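Local structure of protein YciF (Escherichia coli, 2GS4) at residues A[49-52]-A[53-56]; A[19-22]-A[23-26]. The protein is a homodimeric stress protein of the ferritin-like clan that probably binds metal, as its rubrerythrin-like relatives do, though its exact role is not settled. One frame throughout, in Å; residues are numbered along the deposited sequence.

Contact 2 comes first along the chain, on helix 6-33, and contact 1 follows on the next helix, 38-63; their centres lie about 10 Å apart. Each is a stretch of about two helical turns in the all-helical, ferritin-like bundle, and they pack against each other. Glu21 of contact 2 is the main bridge: its carboxylate and CB meet Thr51, Gln54 and Ile55 of contact 1, with Thr51 CG2 3.3 Å from Glu21 OE1. His52 reaches Thr25 nearby. Contact 1 then faces helix 130-159, whereas contact 2 faces helices 76-89 and 95-126, so between them the two adjoining helix segments touch the other three helices of the same subunit.

Contact 1 (A[49-52]-A[53-56]); sequences EETH and GQIE
Residues 49-56 form an unbroken stretch of alpha-helix in which Gly53, Gln54, Ile55 and Glu56 each give their amide N-H to the carbonyl four residues back, the bond from Gln54 N to Glu50 O measuring 2.9 Å. On the buried flank Gln54 runs extended back along the helix, its CG passing 3.1 Å from Glu50 O. With CG anti to the carbonyl carbon (chi1 -65°), the amide is carried back beside the side chain of Glu50, where Gln54 NE2 comes 3.0 Å from Glu50 OE1. The carboxylate and amide planes are turned 54° apart. Both groups are also held from helix 130-159: Glu50 OE1 by Thr146, Gln54 NE2 by Glu142 and Glu143. At the other end of the amide, a water donates to Gln54 OE1 at 2.5 Å and to Thr51 OG1 at 2.7 Å, and Thr51 OG1 is bonded besides to His47 O, one turn earlier. Ile55 lays CG1 3.4 Å from Thr51 O. A leucine in place of Gln54 would probably leave this water without one acceptor and Glu142 and Glu143 without their shared amide donor. The chemistry implies a polar seam inside the bundle, in which one amide offers its NH2 to Glu142 and Glu143 of helix 130-159 and its oxygen to a water.

Contact 2 (A[19-22]-A[23-26]); sequences SAEK and QLTR
The Gln23 amide meets Ser19 in its own plane: NE2 donates to Ser19 OG at 3.0 Å, with the acceptor only 14° out of the amide plane and an N-H...O angle of 146°. Cys75 extends this small network, its N bonding to Ser19 OG and its O receiving Gln23 NE2. The Arg26 guanidinium has one face on the backbone of Gln23, whose CA sits 3.8 Å above the plane near its centre, while Lys22 O approaches obliquely. Two bends, at chi2 and chi3, fold the arginine back along the helix to reach this place. Thr25 places OG1 between its backbone N and carbonyl carbon (chi1 59°), from where it donates a very short bond, 2.5 Å, to Lys22 O; CG2 of the same residue rests 3.3 Å from Glu21 O. On the inner flank Glu21 and Leu24 run side by side, Glu21 OE1 3.9 Å from Leu24 CD2, and Glu21 OE2 is bonded to Tyr117 of helix 95-126. The result is a two-sided stretch of helix: a serine-glutamine pair fastens the Cys75 backbone to helix 6-33, and a buried carboxylate faces the core of the bundle, while Arg26 keeps its charge along the exposed surface.

Contact 1 (A[49-52]-A[53-56])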
loop_
_atom_site.group_PDB
_atom_site.type_symbol
_atom_site.label_atom_id
_atom_site.label_comp_id
_atom_site.label_asym_id
_atom_site.label_seq_id
_atom_site.Cartn_x
_atom_site.Cartn_y
_atom_site.Cartn_z
ATOM N N GLU A 49 13.073 -17.286 1.646
ATOM C CA GLU A 49 12.898 -18.355 2.618
ATOM C C GLU A 49 12.230 -17.824 3.875
ATOM O O GLU A 49 11.261 -18.405 4.358
ATOM C CB GLU A 49 14.246 -18.988 2.939
ATOM C CG GLU A 49 14.871 -19.648 1.728
ATOM C CD GLU A 49 13.901 -20.587 1.040
ATOM O OE1 GLU A 49 14.012 -20.763 -0.192
ATOM O OE2 GLU A 49 13.025 -21.152 1.733
ATOM N N GLU A 50 12.729 -16.700 4.388
ATOM C CA GLU A 50 12.157 -16.077 5.576
ATOM C C GLU A 50 10.671 -15.744 5.352
ATOM O O GLU A 50 9.874 -15.851 6.278
ATOM C CB GLU A 50 12.981 -14.819 5.939
ATOM C CG GLU A 50 12.337 -13.820 6.901
ATOM C CD GLU A 50 13.235 -12.610 7.174
ATOM O OE1 GLU A 50 12.731 -11.466 7.146
ATOM O OE2 GLU A 50 14.448 -12.804 7.421
ATOM N N THR A 51 10.294 -15.365 4.129
ATOM C CA THR A 51 8.899 -15.039 3.830
ATOM C C THR A 51 8.001 -16.277 3.893
ATOM O O THR A 51 6.852 -16.187 4.348
ATOM C CB THR A 51 8.746 -14.352 2.438
ATOM O OG1 THR A 51 9.432 -13.090 2.441
ATOM C CG2 THR A 51 7.262 -14.089 2.126
ATOM N N HIS A 52 8.505 -17.422 3.427
ATOM C CA HIS A 52 7.716 -18.643 3.497
ATOM C C HIS A 52 7.525 -18.935 4.982
ATOM O O HIS A 52 6.461 -19.394 5.410
ATOM C CB HIS A 52 8.430 -19.816 2.804
ATOM C CG HIS A 52 8.045 -19.990 1.366
ATOM N ND1 HIS A 52 8.930 -19.797 0.324
ATOM C CD2 HIS A 52 6.860 -20.314 0.795
ATOM C CE1 HIS A 52 8.304 -19.991 -0.823
ATOM N NE2 HIS A 52 7.047 -20.305 -0.566
ATOM N N GLY A 53 8.556 -18.644 5.772
ATOM C CA GLY A 53 8.472 -18.873 7.201
ATOM C C GLY A 53 7.458 -17.950 7.861
ATOM O O GLY A 53 6.788 -18.338 8.814
ATOM N N GLN A 54 7.350 -16.724 7.357
ATOM C CA GLN A 54 6.421 -15.748 7.910
ATOM C C GLN A 54 4.983 -16.133 7.594
ATOM O O GLN A 54 4.068 -15.844 8.380
ATOM C CB GLN A 54 6.782 -14.342 7.389
ATOM C CG GLN A 54 8.153 -13.899 7.908
ATOM C CD GLN A 54 8.751 -12.700 7.192
ATOM O OE1 GLN A 54 8.275 -12.285 6.140
ATOM N NE2 GLN A 54 9.825 -12.152 7.760
ATOM N N ILE A 55 4.767 -16.799 6.463
ATOM C CA ILE A 55 3.420 -17.222 6.146
ATOM C C ILE A 55 3.058 -18.301 7.182
ATOM O O ILE A 55 1.939 -18.327 7.689
ATOM C CB ILE A 55 3.309 -17.759 4.700
ATOM C CG1 ILE A 55 3.514 -16.597 3.719
ATOM C CG2 ILE A 55 1.937 -18.397 4.474
ATOM C CD1 ILE A 55 3.451 -16.971 2.247
ATOM N N GLU A 56 4.004 -19.174 7.517
ATOM C CA GLU A 56 3.705 -20.203 8.518
ATOM C C GLU A 56 3.337 -19.536 9.836
ATOM O O GLU A 56 2.442 -19.995 10.548
ATOM C CB GLU A 56 4.905 -21.136 8.740
ATOM C CG GLU A 56 5.257 -21.972 7.514
ATOM C CD GLU A 56 4.146 -22.915 7.115
ATOM O OE1 GLU A 56 4.021 -23.194 5.909
ATOM O OE2 GLU A 56 3.407 -23.386 8.004
HETATM O O HOH W 1 8.304 -11.130 3.975
#

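Contact 2 (A[19-22]-A[23-26])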
loop_
_atom_site.group_PDB
_atom_site.type_symbol
_atom_site.label_atom_id
_atom_site.label_comp_id
_atom_site.label_asym_id
_atom_site.label_seq_id
_atom_site.Cartn_x
_atom_site.Cartn_y
_atom_site.Cartn_z
ATOM N N SER A 19 -2.031 -12.261 1.804
ATOM C CA SER A 19 -1.960 -12.138 0.353
ATOM C C SER A 19 -0.633 -11.509 -0.072
ATOM O O SER A 19 -0.000 -11.980 -1.008
ATOM C CB SER A 19 -3.142 -11.308 -0.169
ATOM O OG SER A 19 -2.926 -10.872 -1.502
ATOM N N ALA A 20 -0.209 -10.459 0.626
ATOM C CA ALA A 20 1.039 -9.775 0.304
ATOM C C ALA A 20 2.250 -10.705 0.365
ATOM O O ALA A 20 3.108 -10.668 -0.506
ATOM C CB ALA A 20 1.240 -8.590 1.255
ATOM N N GLU A 21 2.319 -11.520 1.414
ATOM C CA GLU A 21 3.428 -12.455 1.589
ATOM C C GLU A 21 3.411 -13.497 0.473
ATOM O O GLU A 21 4.459 -13.879 -0.056
ATOM C CB GLU A 21 3.320 -13.138 2.966
ATOM C CG GLU A 21 3.398 -12.163 4.144
ATOM C CD GLU A 21 4.800 -11.598 4.357
ATOM O OE1 GLU A 21 5.580 -11.531 3.381
ATOM O OE2 GLU A 21 5.119 -11.208 5.502
ATOM N N LYS A 22 2.206 -13.935 0.122
ATOM C CA LYS A 22 1.979 -14.925 -0.928
ATOM C C LYS A 22 2.571 -14.392 -2.238
ATOM O O LYS A 22 3.332 -15.072 -2.923
ATOM C CB LYS A 22 0.474 -15.136 -1.107
ATOM C CG LYS A 22 0.043 -16.563 -1.357
ATOM C CD LYS A 22 -0.030 -17.365 -0.069
ATOM C CE LYS A 22 -0.312 -18.826 -0.378
ATOM N NZ LYS A 22 -0.030 -19.704 0.784
ATOM N N GLN A 23 2.208 -13.160 -2.576
ATOM C CA GLN A 23 2.700 -12.524 -3.789
ATOM C C GLN A 23 4.194 -12.294 -3.648
ATOM O O GLN A 23 4.950 -12.482 -4.604
ATOM C CB GLN A 23 2.005 -11.174 -4.011
ATOM C CG GLN A 23 0.490 -11.239 -4.050
ATOM C CD GLN A 23 -0.134 -9.869 -4.259
ATOM O OE1 GLN A 23 0.228 -9.148 -5.182
ATOM N NE2 GLN A 23 -1.073 -9.507 -3.400
ATOM N N LEU A 24 4.634 -11.899 -2.456
ATOM C CA LEU A 24 6.052 -11.643 -2.275
ATOM C C LEU A 24 6.914 -12.878 -2.601
ATOM O O LEU A 24 7.980 -12.735 -3.201
ATOM C CB LEU A 24 6.331 -11.127 -0.859
ATOM C CG LEU A 24 7.593 -10.258 -0.692
ATOM C CD1 LEU A 24 7.658 -9.183 -1.780
ATOM C CD2 LEU A 24 7.596 -9.607 0.681
ATOM N N THR A 25 6.447 -14.081 -2.250
ATOM C CA THR A 25 7.214 -15.308 -2.537
ATOM C C THR A 25 7.626 -15.409 -4.004
ATOM O O THR A 25 8.791 -15.679 -4.307
ATOM C CB THR A 25 6.437 -16.609 -2.165
ATOM O OG1 THR A 25 5.207 -16.665 -2.892
ATOM C CG2 THR A 25 6.153 -16.664 -0.664
ATOM N N ARG A 26 6.674 -15.205 -4.912
ATOM C CA ARG A 26 6.966 -15.252 -6.342
ATOM C C ARG A 26 7.940 -14.127 -6.706
ATOM O O ARG A 26 8.959 -14.357 -7.357
ATOM C CB ARG A 26 5.684 -15.092 -7.187
ATOM C CG ARG A 26 4.741 -16.306 -7.239
ATOM C CD ARG A 26 3.485 -16.143 -6.366
ATOM N NE ARG A 26 2.530 -15.153 -6.870
ATOM C CZ ARG A 26 1.309 -14.967 -6.364
ATOM N NH1 ARG A 26 0.890 -15.704 -5.343
ATOM N NH2 ARG A 26 0.509 -14.037 -6.872
#